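Local atomic coordinates of GDSL-like protein (Roseburia intestinalis L1-82, PDB entry 6HFZ), a protein that removes acetyl groups from acetylated mannans as a two-domain carbohydrate esterase of a commensal gut bacterium, with an SGNH-hydrolase (GDSL-like) family domain. Residues 84-89 against 290-295; 114-119 against 332-337; 232-237 against 286-291. All coordinates share one frame; numbering follows the deposited sequence. Where two conformers were deposited one is given.

In the fold
Together the three contacts join helices 84-96 and 115-129 of the GDSL-like part, and the loop between helix 196-215 and strand 237-241, to one antiparallel sheet of the second domain. Interaction 1 sets helix 84-96 against strand 288-295, interaction 2 sets helix 115-129 against strand 329-336, its neighbour in the sheet, and interaction 3 sets that loop against the start of strand 288-295. Their centres lie about 9 to 12 Å apart. Along the chain the order is 84-89, 114-119, 232-237, 286-295, 332-337, so interactions 1 and 2 interleave and interaction 3 falls within the span of interaction 2. Gln85, His116, Thr334, Glu337, Tyr235 and Thr234 knit them into one largely polar domain interface.

Interaction 1: residues 84-89 against 290-295; sequences SQFGVA and SVQYRK
Gln292 of strand 288-295 reaches across to Phe86 of helix 84-96 and lays its amide nitrogen on the phenyl ring. Its CB leaves the strand toward the helix, with CG beside the backbone N (chi1 -75°), and the aliphatic part runs on extended past CG. CB and CG serve as a spacer, and CD is the first atom to come near the ring, 4.0 Å from Phe86 CE1. At the tip the two amide atoms part company. Gln292 OE1 stays at the margin, 3.8 Å from Phe86 CE1, and accepts a hydrogen bond from outside the two segments, its partner being Ser365 OG on strand 361-370. Gln292 NE2 goes inward and stands 3.2 Å above the middle of the Phe86 ring, with Phe86 CD1 the closest carbon at 3.3 Å. The amide plane is tilted 56° from the ring plane, so the group tips its nitrogen onto the pi cloud and does not stack flat. Arg90 also meets this ring, in a cation-pi contact.

One residue earlier on the helix, and two residues earlier on the strand, Gln85 faces Ser290. Gln85 NE2 passes 3.8 Å from Ser290 CB, and a water joins the pair: it accepts from Gln85 NE2 at 3.0 Å and lies 2.6 Å from Ser290 OG. The same amide is held at its other end by His116, which bonds to Gln85 OE1, while Gln85 NE2 also serves Thr334 OG1. No direct hydrogen bond crosses between the segments. These two segments therefore meet through an amide resting on an aromatic face and a bridging water; Gln85 is bonded at both amide atoms and Gln292 at OE1, while Gln292 NE2 meets the Phe86 face.

Interaction 2: residues 114-119 against 332-337; sequences TEHFME and LDTILE
His116 and Glu337 meet because both side chains set CG anti to their backbone N (chi1 171° for His116) and so reach out across the gap between helix 115-129 and the end of strand 329-336. The result is a His-carboxylate hydrogen bond at the interface of the GDSL-like domain and the beta-sheet domain. His116 ND1 donates to Glu337 OE2 over 2.7 Å, with an N-H...O angle of 148°. The acceptor sits at the ring edge, almost exactly in the imidazole plane, whereas the histidine nitrogen lies 26° out of the carboxylate plane, on the syn side. Ring and carboxylate are thus turned well away from coplanarity.

With His116 NE2 bonded to the amide oxygen of Gln85, both ring nitrogens face acceptors, which fixes the rotation of the imidazole and is consistent with a protonated ring, a state the carboxylate would favour. Within the helix, His116 CD2 lies 3.6 Å above the centre of the Phe117 ring, which packs against the imidazole by its face.

Glu337 OE2 takes a second bond, from Tyr235 OH. Glu119 OE1, of like charge, stands 4.3 Å from Glu337 OE2; the hydrogen bonds of the Glu119 oxygens to His338 and Thr234 may moderate this proximity. A classic beta bulge, Ile335 and Leu336 facing Ile289, lies at the end of the strand, just before Glu337. Thr334 OG1 approaches the imidazole obliquely, 3.4 Å from His116 CE1, the two side chains running past each other in opposite directions.

Interaction 3: residues 232-237 against 286-291; sequences KNTYEK and GCNISV
Thr234 OG1 is gripped from two domains: Asn288 ND2 donates to it across this contact, and Glu119 OE2 of helix 115-129, outside the two segments, bonds the same oxygen. The Asn288 bond is 2.8 Å long and nearly straight, with an N-H...O angle of 176°, and the hydroxyl oxygen lies in the plane of the amide. A first torsion of 68° sets OG1 between the backbone N and the carbonyl carbon of Thr234, turning it toward the strand.

The same amide nitrogen covers Tyr235. Asn288 ND2 stands 3.2 Å above the centre of the phenol ring, and Tyr235 CZ is its nearest ring atom at 3.3 Å. Amide and ring planes are only 26° apart, so the group lies rather flat over one face. The ring, its hydroxyl held by Glu337, also meets His116 with its plane about perpendicular.

Cys287, which forms a classic bulge with Asn288 opposite Ser369, packs its SG against Thr234 CB at 3.8 Å. Asn288 OD1 accepts from His338 N, so each end of this buried amide is occupied. Loop 232-237, which leads into strand 237-241, is thereby joined to the start of strand 288-295 mainly through one amide, which donates to Thr234 OG1 and covers the Tyr235 face, with Cys287 SG packing beside it.

Interaction 1: residues 84-89 against 290-295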
loop_
_atom_site.group_PDB
_atom_site.type_symbol
_atom_site.label_atom_id
_atom_site.label_comp_id
_atom_site.label_asym_id
_atom_site.label_seq_id
_atom_site.Cartn_x
_atom_site.Cartn_y
_atom_site.Cartn_z
ATOM N N SER A 84 0.404 1.696 -3.601
ATOM C CA SER A 84 0.446 3.013 -3.003
ATOM C C SER A 84 -0.804 3.810 -3.386
ATOM O O SER A 84 -1.147 4.761 -2.684
ATOM C CB SER A 84 1.696 3.760 -3.391
ATOM O OG SER A 84 1.729 4.035 -4.787
ATOM N N GLN A 85 -1.482 3.429 -4.483
ATOM C CA GLN A 85 -2.762 4.112 -4.864
ATOM C C GLN A 85 -3.835 3.815 -3.794
ATOM O O GLN A 85 -4.535 4.725 -3.358
ATOM C CB GLN A 85 -3.172 3.732 -6.288
ATOM C CG GLN A 85 -4.400 4.471 -6.805
ATOM C CD GLN A 85 -4.584 4.189 -8.275
ATOM O OE1 GLN A 85 -3.871 3.378 -8.865
ATOM N NE2 GLN A 85 -5.566 4.834 -8.900
ATOM N N PHE A 86 -3.932 2.566 -3.330
ATOM C CA PHE A 86 -4.833 2.299 -2.188
ATOM C C PHE A 86 -4.260 2.928 -0.910
ATOM O O PHE A 86 -4.986 3.519 -0.106
ATOM C CB PHE A 86 -5.105 0.817 -2.075
ATOM C CG PHE A 86 -6.078 0.413 -0.989
ATOM C CD1 PHE A 86 -7.124 1.240 -0.599
ATOM C CD2 PHE A 86 -5.985 -0.833 -0.408
ATOM C CE1 PHE A 86 -8.028 0.848 0.380
ATOM C CE2 PHE A 86 -6.899 -1.228 0.562
ATOM C CZ PHE A 86 -7.918 -0.385 0.950
ATOM N N GLY A 87 -2.923 2.858 -0.748
ATOM C CA GLY A 87 -2.268 3.431 0.445
ATOM C C GLY A 87 -2.630 4.886 0.740
ATOM O O GLY A 87 -2.913 5.245 1.905
ATOM N N VAL A 88 -2.573 5.741 -0.263
ATOM C CA VAL A 88 -2.879 7.175 -0.040
ATOM C C VAL A 88 -4.353 7.366 0.350
ATOM O O VAL A 88 -4.648 8.231 1.213
ATOM C CB VAL A 88 -2.438 8.079 -1.221
ATOM C CG1 VAL A 88 -3.210 7.729 -2.463
ATOM C CG2 VAL A 88 -2.541 9.563 -0.887
ATOM N N ALA A 89 -5.267 6.573 -0.190
ATOM C CA ALA A 89 -6.730 6.667 0.118
ATOM C C ALA A 89 -7.073 6.097 1.494
ATOM O O ALA A 89 -8.082 6.494 1.995
ATOM C CB ALA A 89 -7.529 5.911 -0.905
ATOM N N SER A 290 -11.157 6.017 -9.528
ATOM C CA SER A 290 -10.740 4.660 -9.534
ATOM C C SER A 290 -11.794 3.809 -8.806
ATOM O O SER A 290 -12.630 4.311 -8.054
ATOM C CB SER A 290 -9.336 4.532 -8.989
ATOM O OG SER A 290 -9.312 4.607 -7.548
ATOM N N VAL A 291 -11.764 2.510 -9.049
ATOM C CA VAL A 291 -12.770 1.632 -8.432
ATOM C C VAL A 291 -12.089 0.399 -7.844
ATOM O O VAL A 291 -11.189 -0.193 -8.458
ATOM C CB VAL A 291 -13.829 1.252 -9.475
ATOM C CG1 VAL A 291 -13.218 0.512 -10.660
ATOM C CG2 VAL A 291 -14.936 0.395 -8.884
ATOM N N GLN A 292 -12.541 0.011 -6.638
ATOM C CA GLN A 292 -12.057 -1.176 -5.988
ATOM C C GLN A 292 -13.153 -2.248 -5.970
ATOM O O GLN A 292 -14.289 -1.941 -5.643
ATOM C CB GLN A 292 -11.682 -0.880 -4.541
ATOM C CG GLN A 292 -10.385 -0.113 -4.353
ATOM C CD GLN A 292 -10.099 -0.080 -2.864
ATOM O OE1 GLN A 292 -10.874 0.509 -2.100
ATOM N NE2 GLN A 292 -9.036 -0.760 -2.450
ATOM N N TYR A 293 -12.792 -3.501 -6.257
ATOM C CA TYR A 293 -13.755 -4.593 -6.333
ATOM C C TYR A 293 -13.041 -5.935 -6.184
ATOM O O TYR A 293 -11.827 -6.015 -6.392
ATOM C CB TYR A 293 -14.530 -4.591 -7.670
ATOM C CG TYR A 293 -13.675 -4.730 -8.924
ATOM C CD1 TYR A 293 -12.944 -3.657 -9.440
ATOM C CD2 TYR A 293 -13.612 -5.931 -9.621
ATOM C CE1 TYR A 293 -12.181 -3.776 -10.605
ATOM C CE2 TYR A 293 -12.835 -6.069 -10.771
ATOM C CZ TYR A 293 -12.115 -4.993 -11.263
ATOM O OH TYR A 293 -11.393 -5.113 -12.432
ATOM N N ARG A 294 -13.815 -6.985 -5.872
ATOM C CA ARG A 294 -13.215 -8.278 -5.684
ATOM C C ARG A 294 -13.005 -8.988 -7.025
ATOM O O ARG A 294 -13.909 -9.057 -7.863
ATOM C CB ARG A 294 -14.085 -9.166 -4.791
ATOM C CG ARG A 294 -13.569 -10.596 -4.623
ATOM C CD ARG A 294 -14.354 -11.282 -3.505
ATOM N NE ARG A 294 -15.795 -11.374 -3.729
ATOM C CZ ARG A 294 -16.708 -11.407 -2.771
ATOM N NH1 ARG A 294 -16.345 -11.332 -1.494
ATOM N NH2 ARG A 294 -18.001 -11.417 -3.067
ATOM N N LYS A 295 -11.821 -9.606 -7.173
ATOM C CA LYS A 295 -11.566 -10.625 -8.155
ATOM C C LYS A 295 -11.431 -11.950 -7.384
ATOM O O LYS A 295 -10.554 -12.105 -6.528
ATOM C CB LYS A 295 -10.314 -10.296 -8.974
ATOM C CG LYS A 295 -10.507 -9.273 -10.079
ATOM C CD LYS A 295 -9.302 -9.088 -10.945
ATOM C CE LYS A 295 -9.570 -8.111 -12.065
ATOM N NZ LYS A 295 -8.320 -7.585 -12.670
HETATM O O HOH W 1 -7.304 6.223 -6.941
#

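Interaction 2: residues 114-119 against 332-337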
loop_
_atom_site.group_PDB
_atom_site.type_symbol
_atom_site.label_atom_id
_atom_site.label_comp_id
_atom_site.label_asym_id
_atom_site.label_seq_id
_atom_site.Cartn_x
_atom_site.Cartn_y
_atom_site.Cartn_z
ATOM N N THR A 114 6.086 2.857 -12.998
ATOM C CA THR A 114 5.469 3.683 -14.013
ATOM C C THR A 114 5.251 5.061 -13.438
ATOM O O THR A 114 5.190 5.217 -12.227
ATOM C CB THR A 114 4.129 3.111 -14.520
ATOM O OG1 THR A 114 3.189 3.098 -13.438
ATOM C CG2 THR A 114 4.283 1.757 -15.182
ATOM N N GLU A 115 4.999 6.038 -14.325
ATOM C CA GLU A 115 4.783 7.415 -13.887
ATOM C C GLU A 115 3.508 7.549 -13.053
ATOM O O GLU A 115 3.486 8.358 -12.143
ATOM C CB GLU A 115 4.764 8.350 -15.093
ATOM C CG GLU A 115 6.122 8.410 -15.752
ATOM C CD GLU A 115 6.879 9.708 -15.561
ATOM O OE1 GLU A 115 6.574 10.464 -14.585
ATOM O OE2 GLU A 115 7.762 9.975 -16.411
ATOM N N HIS A 116 2.501 6.724 -13.358
ATOM C CA HIS A 116 1.251 6.649 -12.587
ATOM C C HIS A 116 1.553 6.359 -11.108
ATOM O O HIS A 116 1.070 7.077 -10.239
ATOM C CB HIS A 116 0.330 5.587 -13.195
ATOM C CG HIS A 116 -0.863 5.299 -12.358
ATOM N ND1 HIS A 116 -1.941 6.170 -12.264
ATOM C CD2 HIS A 116 -1.135 4.267 -11.525
ATOM C CE1 HIS A 116 -2.815 5.675 -11.406
ATOM N NE2 HIS A 116 -2.354 4.506 -10.953
ATOM N N PHE A 117 2.321 5.294 -10.835
ATOM C CA PHE A 117 2.692 4.923 -9.477
ATOM C C PHE A 117 3.690 5.895 -8.840
ATOM O O PHE A 117 3.678 6.080 -7.616
ATOM C CB PHE A 117 3.087 3.435 -9.438
ATOM C CG PHE A 117 1.884 2.533 -9.565
ATOM C CD1 PHE A 117 0.924 2.469 -8.559
ATOM C CD2 PHE A 117 1.696 1.751 -10.704
ATOM C CE1 PHE A 117 -0.209 1.684 -8.712
ATOM C CE2 PHE A 117 0.582 0.932 -10.834
ATOM C CZ PHE A 117 -0.367 0.900 -9.837
HETATM N N MSE A 118 4.547 6.542 -9.638
HETATM C CA MSE A 118 5.356 7.629 -9.098
HETATM C C MSE A 118 4.430 8.692 -8.503
HETATM O O MSE A 118 4.689 9.215 -7.414
HETATM C CB MSE A 118 6.353 8.304 -10.039
HETATM C CG MSE A 118 7.310 9.108 -9.206
HETATM SE SE MSE A 118 8.860 9.697 -10.281
HETATM C CE MSE A 118 7.902 9.976 -11.981
ATOM N N GLU A 119 3.344 8.990 -9.218
ATOM C CA GLU A 119 2.405 10.028 -8.795
ATOM C C GLU A 119 1.615 9.601 -7.547
ATOM O O GLU A 119 1.497 10.379 -6.601
ATOM C CB GLU A 119 1.482 10.392 -9.962
ATOM C CG GLU A 119 0.651 11.632 -9.681
ATOM C CD GLU A 119 -0.244 12.125 -10.815
ATOM O OE1 GLU A 119 -0.229 11.529 -11.920
ATOM O OE2 GLU A 119 -0.987 13.078 -10.594
ATOM N N LEU A 332 -7.911 -2.704 -7.967
ATOM C CA LEU A 332 -8.129 -1.251 -8.069
ATOM C C LEU A 332 -7.807 -0.833 -9.501
ATOM O O LEU A 332 -6.637 -0.926 -9.908
ATOM C CB LEU A 332 -7.254 -0.525 -7.055
ATOM C CG LEU A 332 -7.549 0.958 -6.819
ATOM C CD1 LEU A 332 -6.968 1.415 -5.494
ATOM C CD2 LEU A 332 -7.051 1.835 -7.952
ATOM N N ASP A 333 -8.818 -0.377 -10.231
ATOM C CA ASP A 333 -8.660 0.004 -11.628
ATOM C C ASP A 333 -8.830 1.502 -11.742
ATOM O O ASP A 333 -9.832 2.088 -11.226
ATOM C CB ASP A 333 -9.650 -0.700 -12.554
ATOM C CG ASP A 333 -9.484 -2.188 -12.787
ATOM O OD1 ASP A 333 -8.361 -2.707 -12.651
ATOM O OD2 ASP A 333 -10.494 -2.817 -13.207
ATOM N N THR A 334 -7.898 2.154 -12.445
ATOM C CA THR A 334 -8.023 3.594 -12.649
ATOM C C THR A 334 -8.920 3.823 -13.867
ATOM O O THR A 334 -8.619 3.261 -14.925
ATOM C CB THR A 334 -6.668 4.302 -12.822
ATOM O OG1 THR A 334 -5.866 4.086 -11.658
ATOM C CG2 THR A 334 -6.833 5.797 -13.019
ATOM N N ILE A 335 -10.018 4.568 -13.697
ATOM C CA ILE A 335 -11.064 4.706 -14.755
ATOM C C ILE A 335 -10.912 6.039 -15.489
ATOM O O ILE A 335 -11.072 6.073 -16.719
ATOM C CB ILE A 335 -12.484 4.526 -14.171
ATOM C CG1 ILE A 335 -12.644 3.203 -13.425
ATOM C CG2 ILE A 335 -13.531 4.651 -15.254
ATOM C CD1 ILE A 335 -12.175 2.007 -14.195
ATOM N N LEU A 336 -10.705 7.119 -14.730
ATOM C CA LEU A 336 -10.480 8.476 -15.213
ATOM C C LEU A 336 -9.183 8.969 -14.580
ATOM O O LEU A 336 -9.058 8.891 -13.357
ATOM C CB LEU A 336 -11.613 9.411 -14.776
ATOM C CG LEU A 336 -11.497 10.858 -15.271
ATOM C CD1 LEU A 336 -11.566 10.903 -16.804
ATOM C CD2 LEU A 336 -12.556 11.749 -14.658
ATOM N N GLU A 337 -8.278 9.522 -15.394
ATOM C CA GLU A 337 -7.078 10.142 -14.856
ATOM C C GLU A 337 -6.824 11.507 -15.529
ATOM O O GLU A 337 -6.866 11.628 -16.759
ATOM C CB GLU A 337 -5.877 9.218 -15.038
ATOM C CG GLU A 337 -4.633 9.758 -14.355
ATOM C CD GLU A 337 -3.464 8.790 -14.271
ATOM O OE1 GLU A 337 -2.960 8.364 -15.330
ATOM O OE2 GLU A 337 -3.042 8.500 -13.137
#

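Interaction 3: residues 232-237 against 286-291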
loop_
_atom_site.group_PDB
_atom_site.type_symbol
_atom_site.label_atom_id
_atom_site.label_comp_id
_atom_site.label_asym_id
_atom_site.label_seq_id
_atom_site.Cartn_x
_atom_site.Cartn_y
_atom_site.Cartn_z
ATOM N N LYS A 232 2.532 15.777 -11.019
ATOM C CA LYS A 232 1.256 16.548 -10.951
ATOM C C LYS A 232 0.544 16.372 -9.592
ATOM O O LYS A 232 -0.294 17.194 -9.213
ATOM C CB LYS A 232 0.307 16.099 -12.057
ATOM C CG LYS A 232 0.753 16.452 -13.468
ATOM C CD LYS A 232 -0.331 16.157 -14.480
ATOM C CE LYS A 232 0.171 16.222 -15.908
ATOM N NZ LYS A 232 0.497 17.607 -16.323
ATOM N N ASN A 233 0.884 15.311 -8.859
ATOM C CA ASN A 233 0.485 15.094 -7.492
ATOM C C ASN A 233 -1.045 15.153 -7.341
ATOM O O ASN A 233 -1.547 15.701 -6.378
ATOM C CB ASN A 233 1.165 16.073 -6.546
ATOM C CG ASN A 233 0.888 15.771 -5.101
ATOM O OD1 ASN A 233 0.935 14.602 -4.687
ATOM N ND2 ASN A 233 0.558 16.812 -4.341
ATOM N N THR A 234 -1.775 14.521 -8.266
ATOM C CA THR A 234 -3.235 14.585 -8.245
ATOM C C THR A 234 -3.881 13.492 -7.376
ATOM O O THR A 234 -5.105 13.303 -7.459
ATOM C CB THR A 234 -3.786 14.620 -9.677
ATOM O OG1 THR A 234 -3.575 13.400 -10.365
ATOM C CG2 THR A 234 -3.190 15.741 -10.501
ATOM N N TYR A 235 -3.098 12.744 -6.582
ATOM C CA TYR A 235 -3.654 11.671 -5.719
ATOM C C TYR A 235 -3.499 12.008 -4.230
ATOM O O TYR A 235 -4.018 11.267 -3.402
ATOM C CB TYR A 235 -3.067 10.292 -6.044
ATOM C CG TYR A 235 -3.535 9.734 -7.362
ATOM C CD1 TYR A 235 -2.846 10.006 -8.519
ATOM C CD2 TYR A 235 -4.691 8.963 -7.473
ATOM C CE1 TYR A 235 -3.264 9.513 -9.741
ATOM C CE2 TYR A 235 -5.106 8.432 -8.679
ATOM C CZ TYR A 235 -4.385 8.713 -9.818
ATOM O OH TYR A 235 -4.789 8.260 -11.041
ATOM N N GLU A 236 -2.870 13.136 -3.878
ATOM C CA GLU A 236 -2.649 13.460 -2.480
ATOM C C GLU A 236 -3.961 13.551 -1.694
ATOM O O GLU A 236 -4.024 13.123 -0.530
ATOM C CB GLU A 236 -1.819 14.723 -2.278
ATOM C CG GLU A 236 -1.260 14.843 -0.856
ATOM C CD GLU A 236 -0.409 16.075 -0.524
ATOM O OE1 GLU A 236 -0.211 16.344 0.693
ATOM O OE2 GLU A 236 0.048 16.744 -1.472
ATOM N N LYS A 237 -4.993 14.136 -2.293
ATOM C CA LYS A 237 -6.325 14.032 -1.748
ATOM C C LYS A 237 -7.017 12.872 -2.473
ATOM O O LYS A 237 -7.271 12.950 -3.660
ATOM C CB LYS A 237 -7.083 15.360 -1.912
ATOM C CG LYS A 237 -8.475 15.281 -1.317
ATOM C CD LYS A 237 -9.250 16.583 -1.164
ATOM C CE LYS A 237 -10.576 16.311 -0.467
ATOM N NZ LYS A 237 -11.641 17.228 -0.945
ATOM N N GLY A 286 -13.528 14.898 -8.008
ATOM C CA GLY A 286 -12.088 14.850 -8.259
ATOM C C GLY A 286 -11.780 14.949 -9.743
ATOM O O GLY A 286 -12.680 14.987 -10.558
ATOM N N CYS A 287 -10.484 14.941 -10.085
ATOM C CA CYS A 287 -10.045 14.812 -11.467
ATOM C C CYS A 287 -9.701 13.368 -11.816
ATOM O O CYS A 287 -9.567 13.057 -13.018
ATOM C CB CYS A 287 -8.863 15.719 -11.789
ATOM S SG CYS A 287 -7.369 15.385 -10.825
ATOM N N ASN A 288 -9.509 12.513 -10.800
ATOM C CA ASN A 288 -9.250 11.078 -11.019
ATOM C C ASN A 288 -10.378 10.264 -10.375
ATOM O O ASN A 288 -10.848 10.636 -9.313
ATOM C CB ASN A 288 -7.911 10.605 -10.419
ATOM C CG ASN A 288 -6.719 11.452 -10.817
ATOM O OD1 ASN A 288 -6.653 11.923 -11.948
ATOM N ND2 ASN A 288 -5.806 11.701 -9.886
ATOM N N ILE A 289 -10.735 9.152 -11.013
ATOM C CA ILE A 289 -11.676 8.176 -10.484
ATOM C C ILE A 289 -11.071 6.787 -10.613
ATOM O O ILE A 289 -10.660 6.382 -11.686
ATOM C CB ILE A 289 -13.016 8.233 -11.216
ATOM C CG1 ILE A 289 -13.615 9.647 -11.218
ATOM C CG2 ILE A 289 -13.953 7.195 -10.637
ATOM C CD1 ILE A 289 -14.086 10.093 -9.885
ATOM N N SER A 290 -11.157 6.017 -9.528
ATOM C CA SER A 290 -10.740 4.660 -9.534
ATOM C C SER A 290 -11.794 3.809 -8.806
ATOM O O SER A 290 -12.630 4.311 -8.054
ATOM C CB SER A 290 -9.336 4.532 -8.989
ATOM O OG SER A 290 -9.312 4.607 -7.548
ATOM N N VAL A 291 -11.764 2.510 -9.049
ATOM C CA VAL A 291 -12.770 1.632 -8.432
ATOM C C VAL A 291 -12.089 0.399 -7.844
ATOM O O VAL A 291 -11.189 -0.193 -8.458
ATOM C CB VAL A 291 -13.829 1.252 -9.475
ATOM C CG1 VAL A 291 -13.218 0.512 -10.660
ATOM C CG2 VAL A 291 -14.936 0.395 -8.884
#